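Local coordinates for flagellar motor switch protein FliG (Thermotoga maritima, PDB 5TDY), which is a component of the flagellar motor switch complex, which probably engages chemotaxis proteins and motor parts that set the direction of flagellar rotation, at residues B[12-17]-B[55-60]; B[26-31]-B[37-42]. All blocks are in the same frame, centred on the assembly; numbering follows the deposited sequence.

In the fold
Both contacts lie in the all-helical N-terminal domain of FliG, and interaction 2 is nested along the chain inside the loop that interaction 1 closes. Interaction 1 joins helix 8-19 to helix 51-66 near the centre of the chain, and all its touching residues are buried. Interaction 2 joins the end region of helix 21-28 to helix 33-44, its centre about 18 Å from that of the chain, and is only partly buried. Both are purely apolar, but interaction 1 is made by valine and leucine branches alone, whereas interaction 2 adds a long selenomethionine to a leucine pair. Leu16 of helix 8-19 links the two, packing on Val27, Met28 and Leu39.

Interaction 1. Residues B[12-17]-B[55-60]; sequences AAVLLV and KQVLEE
Val14 and Val57 meet branch against branch: CG1 of Val14 lies 3.8 Å from CG2 of Val57 and almost as near to its CB, so one methyl of Val14 rests on the fork of the other valine. Their side chains run at a slant to each other. Of the two Val57 methyls, CG2 faces Val14 alone, 4.0 Å from its CB. CG1, anti to the backbone N (chi1 170°), serves both neighbours: it lies near Val14 CG1 and also comes within 4.2 Å of Leu15 CB, at the start of that side chain. The same CG1 is 4.1 Å from Leu15 N, so the valine also packs against helix backbone. Leu15 leaves its helix beside the partner instead of straight at it; with CG anti to the backbone N (chi1 -174°), the chain then swings across until CD1 reaches CD2 of Leu58 at 3.9 Å.

This is a nearly perpendicular helix crossing, with short-segment axes 9.4 Å apart at 92°, and it brings helix 51-66 against helix 8-19 in the N-terminal domain of FliG. So square a crossing concentrates the contact around Val57, with Val57 CA 6.7 Å from Leu15 CA. An alanine at Val57 would keep neither methyl, which would probably open a gap beneath Val14 CG1 and leave Leu15 CB without its neighbour.

The chain of another protein packs on Leu15, Val57 and Leu58 as well, putting an apolar side chain on each leucine and an aromatic one on the valine. Elsewhere on helix 51-66, Lys55 NZ forms a salt bridge with Glu59 OE1, one turn further on, at 2.6 Å through the oxygen's syn lone pair.

Interaction 2. Residues B[26-31]-B[37-42]; sequences QVMKHL and EQLVVE
Met28 and Leu39 face each other with their CA atoms 9.0 Å apart, and beyond Met28 the backbone bends through a type I beta turn that ends at Leu31, closed by a 3.0 Å bond from Leu31 N to Met28 O. The wide spacing is bridged by the length of Met28, a selenomethionine whose chain bends at chi3 (137°) and presents its terminal methyl to helix 33-44. CE settles against the base of Leu39, 3.5 Å from Leu39 CB, a tight approach for two carbons. It also touches the next residue along, 3.7 Å from Val40 CG1, so the one methyl lies between two successive side chains of the helix.

Helices 21-28 and 33-44 are consecutive helices of the all-helical N-terminal domain, joined by a short connection, and Leu31, at the end of the turn, points its side chain toward the second of them. Leu31 and Leu39 approach at about a right angle and meet methyl to methyl, CD1 to CD1 at 3.6 Å. Met28 CE, besides touching Leu39 CB, lies 3.9 Å from Leu39 CD1, which is thus shared between Met28 and Leu31. In Leu39 the first torsion (chi1 -86°) places CG beside the backbone N, and the extended second (chi2 174°) carries CD1 out to Leu31 and the Met28 methyl.

Burial is uneven: Leu31 and Leu39 are buried, Met28 partly exposed and Val40 exposed. Leu39 also packs on Ala12 of helix 8-19, Leu31 on Val36 and Met28 on Ile43, while a basic side chain on the chain of another protein lies against Leu31.

Interaction 1. Residues B[12-17]-B[55-60]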
loop_
_atom_site.group_PDB
_atom_site.type_symbol
_atom_site.label_atom_id
_atom_site.label_comp_id
_atom_site.label_asym_id
_atom_site.label_seq_id
_atom_site.Cartn_x
_atom_site.Cartn_y
_atom_site.Cartn_z
ATOM N N ALA B 12 7.581 -2.996 -5.344
ATOM C CA ALA B 12 6.935 -4.306 -5.401
ATOM C C ALA B 12 7.503 -5.248 -4.344
ATOM O O ALA B 12 6.767 -6.038 -3.750
ATOM C CB ALA B 12 7.085 -4.916 -6.800
ATOM N N ALA B 13 8.815 -5.186 -4.099
ATOM C CA ALA B 13 9.411 -6.067 -3.106
ATOM C C ALA B 13 8.942 -5.707 -1.700
ATOM O O ALA B 13 8.667 -6.597 -0.887
ATOM C CB ALA B 13 10.939 -6.016 -3.201
ATOM N N VAL B 14 8.846 -4.408 -1.398
ATOM C CA VAL B 14 8.374 -3.982 -0.086
ATOM C C VAL B 14 6.939 -4.448 0.137
ATOM O O VAL B 14 6.583 -4.918 1.229
ATOM C CB VAL B 14 8.522 -2.454 0.071
ATOM C CG1 VAL B 14 7.776 -1.949 1.325
ATOM C CG2 VAL B 14 10.015 -2.058 0.135
ATOM N N LEU B 15 6.099 -4.367 -0.902
ATOM C CA LEU B 15 4.709 -4.779 -0.736
ATOM C C LEU B 15 4.618 -6.265 -0.433
ATOM O O LEU B 15 3.882 -6.679 0.475
ATOM C CB LEU B 15 3.891 -4.432 -1.988
ATOM C CG LEU B 15 2.372 -4.659 -1.952
ATOM C CD1 LEU B 15 1.725 -3.675 -0.995
ATOM C CD2 LEU B 15 1.780 -4.501 -3.336
ATOM N N LEU B 16 5.372 -7.089 -1.170
ATOM C CA LEU B 16 5.282 -8.528 -0.944
ATOM C C LEU B 16 5.867 -8.919 0.409
ATOM O O LEU B 16 5.378 -9.852 1.049
ATOM C CB LEU B 16 5.965 -9.290 -2.083
ATOM C CG LEU B 16 5.247 -9.133 -3.437
ATOM C CD1 LEU B 16 6.113 -9.676 -4.546
ATOM C CD2 LEU B 16 3.871 -9.836 -3.418
ATOM N N VAL B 17 6.930 -8.248 0.857
ATOM C CA VAL B 17 7.436 -8.526 2.200
ATOM C C VAL B 17 6.377 -8.176 3.237
ATOM O O VAL B 17 6.122 -8.945 4.169
ATOM C CB VAL B 17 8.761 -7.785 2.446
ATOM C CG1 VAL B 17 9.085 -7.715 3.944
ATOM C CG2 VAL B 17 9.917 -8.495 1.704
ATOM N N LYS B 55 5.392 2.611 4.853
ATOM C CA LYS B 55 4.190 3.440 4.851
ATOM C C LYS B 55 3.960 4.093 3.487
ATOM O O LYS B 55 2.822 4.152 3.008
ATOM C CB LYS B 55 4.314 4.497 5.949
ATOM C CG LYS B 55 3.064 5.300 6.248
ATOM C CD LYS B 55 3.384 6.366 7.308
ATOM C CE LYS B 55 2.557 7.667 7.119
ATOM N NZ LYS B 55 2.770 8.363 5.822
ATOM N N GLN B 56 5.029 4.584 2.849
ATOM C CA GLN B 56 4.900 5.168 1.515
ATOM C C GLN B 56 4.394 4.145 0.508
ATOM O O GLN B 56 3.487 4.431 -0.287
ATOM C CB GLN B 56 6.237 5.726 1.036
ATOM C CG GLN B 56 6.654 7.060 1.619
ATOM C CD GLN B 56 8.044 7.467 1.154
ATOM O OE1 GLN B 56 8.950 7.666 1.966
ATOM N NE2 GLN B 56 8.220 7.590 -0.159
ATOM N N VAL B 57 4.993 2.955 0.498
ATOM C CA VAL B 57 4.569 1.937 -0.458
ATOM C C VAL B 57 3.111 1.570 -0.223
ATOM O O VAL B 57 2.312 1.483 -1.167
ATOM C CB VAL B 57 5.492 0.706 -0.374
ATOM C CG1 VAL B 57 4.920 -0.452 -1.189
ATOM C CG2 VAL B 57 6.890 1.064 -0.850
ATOM N N LEU B 58 2.728 1.399 1.039
ATOM C CA LEU B 58 1.359 0.998 1.336
ATOM C C LEU B 58 0.361 2.075 0.913
ATOM O O LEU B 58 -0.706 1.764 0.372
ATOM C CB LEU B 58 1.226 0.674 2.822
ATOM C CG LEU B 58 1.915 -0.635 3.224
ATOM C CD1 LEU B 58 1.769 -0.890 4.722
ATOM C CD2 LEU B 58 1.371 -1.814 2.427
ATOM N N GLU B 59 0.705 3.351 1.126
ATOM C CA GLU B 59 -0.200 4.442 0.741
ATOM C C GLU B 59 -0.415 4.500 -0.765
ATOM O O GLU B 59 -1.555 4.648 -1.230
ATOM C CB GLU B 59 0.341 5.779 1.247
ATOM C CG GLU B 59 -0.006 5.996 2.700
ATOM C CD GLU B 59 0.941 6.924 3.388
ATOM O OE1 GLU B 59 0.835 7.053 4.624
ATOM O OE2 GLU B 59 1.786 7.527 2.693
ATOM N N GLU B 60 0.668 4.405 -1.541
ATOM C CA GLU B 60 0.538 4.396 -2.992
ATOM C C GLU B 60 -0.219 3.160 -3.467
ATOM O O GLU B 60 -1.085 3.256 -4.345
ATOM C CB GLU B 60 1.924 4.472 -3.653
ATOM C CG GLU B 60 1.825 4.621 -5.178
ATOM C CD GLU B 60 3.169 4.620 -5.911
ATOM O OE1 GLU B 60 4.232 4.826 -5.295
ATOM O OE2 GLU B 60 3.157 4.420 -7.142
#

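Interaction 2. Residues B[26-31]-B[37-42]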
loop_
_atom_site.group_PDB
_atom_site.type_symbol
_atom_site.label_atom_id
_atom_site.label_comp_id
_atom_site.label_asym_id
_atom_site.label_seq_id
_atom_site.Cartn_x
_atom_site.Cartn_y
_atom_site.Cartn_z
ATOM N N GLN B 26 0.586 -16.504 -2.637
ATOM C CA GLN B 26 -0.682 -16.539 -3.362
ATOM C C GLN B 26 -0.745 -15.442 -4.427
ATOM O O GLN B 26 -1.186 -15.695 -5.560
ATOM C CB GLN B 26 -1.845 -16.423 -2.376
ATOM C CG GLN B 26 -3.257 -16.308 -3.012
ATOM C CD GLN B 26 -3.690 -17.538 -3.806
ATOM O OE1 GLN B 26 -3.157 -18.641 -3.631
ATOM N NE2 GLN B 26 -4.671 -17.350 -4.682
ATOM N N VAL B 27 -0.292 -14.229 -4.097
ATOM C CA VAL B 27 -0.233 -13.166 -5.106
ATOM C C VAL B 27 0.648 -13.585 -6.279
ATOM O O VAL B 27 0.289 -13.391 -7.450
ATOM C CB VAL B 27 0.263 -11.850 -4.478
ATOM C CG1 VAL B 27 0.612 -10.824 -5.564
ATOM C CG2 VAL B 27 -0.773 -11.284 -3.526
HETATM N N MSE B 28 1.789 -14.198 -5.996
HETATM C CA MSE B 28 2.738 -14.517 -7.065
HETATM C C MSE B 28 2.293 -15.592 -8.057
HETATM O O MSE B 28 2.814 -15.670 -9.180
HETATM C CB MSE B 28 4.059 -14.912 -6.447
HETATM C CG MSE B 28 4.957 -13.685 -6.318
HETATM SE SE MSE B 28 6.308 -13.981 -5.013
HETATM C CE MSE B 28 7.814 -13.210 -5.960
ATOM N N LYS B 29 1.325 -16.413 -7.652
ATOM C CA LYS B 29 0.722 -17.367 -8.579
ATOM C C LYS B 29 -0.059 -16.686 -9.695
ATOM O O LYS B 29 -0.411 -17.345 -10.675
ATOM C CB LYS B 29 -0.180 -18.342 -7.806
ATOM C CG LYS B 29 0.626 -19.331 -6.962
ATOM C CD LYS B 29 -0.197 -19.938 -5.834
ATOM C CE LYS B 29 0.644 -20.903 -4.997
ATOM N NZ LYS B 29 -0.170 -21.599 -3.955
ATOM N N HIS B 30 -0.307 -15.382 -9.586
ATOM C CA HIS B 30 -0.941 -14.624 -10.655
ATOM C C HIS B 30 0.068 -14.052 -11.634
ATOM O O HIS B 30 -0.330 -13.334 -12.552
ATOM C CB HIS B 30 -1.785 -13.486 -10.075
ATOM C CG HIS B 30 -2.938 -13.965 -9.262
ATOM N ND1 HIS B 30 -4.194 -14.156 -9.798
ATOM C CD2 HIS B 30 -3.022 -14.329 -7.961
ATOM C CE1 HIS B 30 -5.004 -14.608 -8.858
ATOM N NE2 HIS B 30 -4.320 -14.719 -7.733
ATOM N N LEU B 31 1.352 -14.346 -11.442
ATOM C CA LEU B 31 2.441 -13.843 -12.264
ATOM C C LEU B 31 3.131 -15.012 -12.945
ATOM O O LEU B 31 3.146 -16.128 -12.419
ATOM C CB LEU B 31 3.454 -13.068 -11.422
ATOM C CG LEU B 31 2.807 -11.913 -10.646
ATOM C CD1 LEU B 31 3.785 -11.273 -9.683
ATOM C CD2 LEU B 31 2.256 -10.868 -11.620
ATOM N N GLU B 37 10.722 -15.033 -10.832
ATOM C CA GLU B 37 12.141 -15.239 -10.556
ATOM C C GLU B 37 12.851 -13.912 -10.334
ATOM O O GLU B 37 13.728 -13.803 -9.467
ATOM C CB GLU B 37 12.806 -16.015 -11.697
ATOM C CG GLU B 37 12.541 -17.503 -11.689
ATOM C CD GLU B 37 13.456 -18.243 -10.736
ATOM O OE1 GLU B 37 14.691 -18.059 -10.840
ATOM O OE2 GLU B 37 12.944 -19.001 -9.881
ATOM N N GLN B 38 12.482 -12.891 -11.102
ATOM C CA GLN B 38 13.087 -11.585 -10.902
ATOM C C GLN B 38 12.626 -10.968 -9.594
ATOM O O GLN B 38 13.408 -10.303 -8.902
ATOM C CB GLN B 38 12.767 -10.680 -12.087
ATOM C CG GLN B 38 13.549 -11.049 -13.338
ATOM C CD GLN B 38 13.007 -10.367 -14.581
ATOM O OE1 GLN B 38 12.451 -11.024 -15.457
ATOM N NE2 GLN B 38 13.170 -9.048 -14.663
ATOM N N LEU B 39 11.366 -11.196 -9.224
ATOM C CA LEU B 39 10.853 -10.635 -7.984
ATOM C C LEU B 39 11.512 -11.280 -6.772
ATOM O O LEU B 39 11.844 -10.587 -5.811
ATOM C CB LEU B 39 9.342 -10.807 -7.928
ATOM C CG LEU B 39 8.420 -9.781 -8.581
ATOM C CD1 LEU B 39 6.993 -10.323 -8.475
ATOM C CD2 LEU B 39 8.531 -8.414 -7.884
ATOM N N VAL B 40 11.713 -12.607 -6.798
ATOM C CA VAL B 40 12.343 -13.260 -5.650
ATOM C C VAL B 40 13.779 -12.779 -5.497
ATOM O O VAL B 40 14.292 -12.707 -4.375
ATOM C CB VAL B 40 12.272 -14.811 -5.721
ATOM C CG1 VAL B 40 10.822 -15.312 -5.717
ATOM C CG2 VAL B 40 13.003 -15.356 -6.921
ATOM N N VAL B 41 14.436 -12.411 -6.599
ATOM C CA VAL B 41 15.777 -11.841 -6.502
ATOM C C VAL B 41 15.722 -10.448 -5.885
ATOM O O VAL B 41 16.578 -10.083 -5.068
ATOM C CB VAL B 41 16.460 -11.831 -7.886
ATOM C CG1 VAL B 41 17.663 -10.897 -7.886
ATOM C CG2 VAL B 41 16.910 -13.252 -8.270
ATOM N N GLU B 42 14.732 -9.636 -6.266
ATOM C CA GLU B 42 14.592 -8.328 -5.629
ATOM C C GLU B 42 14.241 -8.472 -4.154
ATOM O O GLU B 42 14.750 -7.725 -3.311
ATOM C CB GLU B 42 13.527 -7.488 -6.337
ATOM C CG GLU B 42 13.999 -6.862 -7.633
ATOM C CD GLU B 42 15.019 -5.751 -7.415
ATOM O OE1 GLU B 42 14.779 -4.864 -6.552
ATOM O OE2 GLU B 42 16.067 -5.785 -8.103
#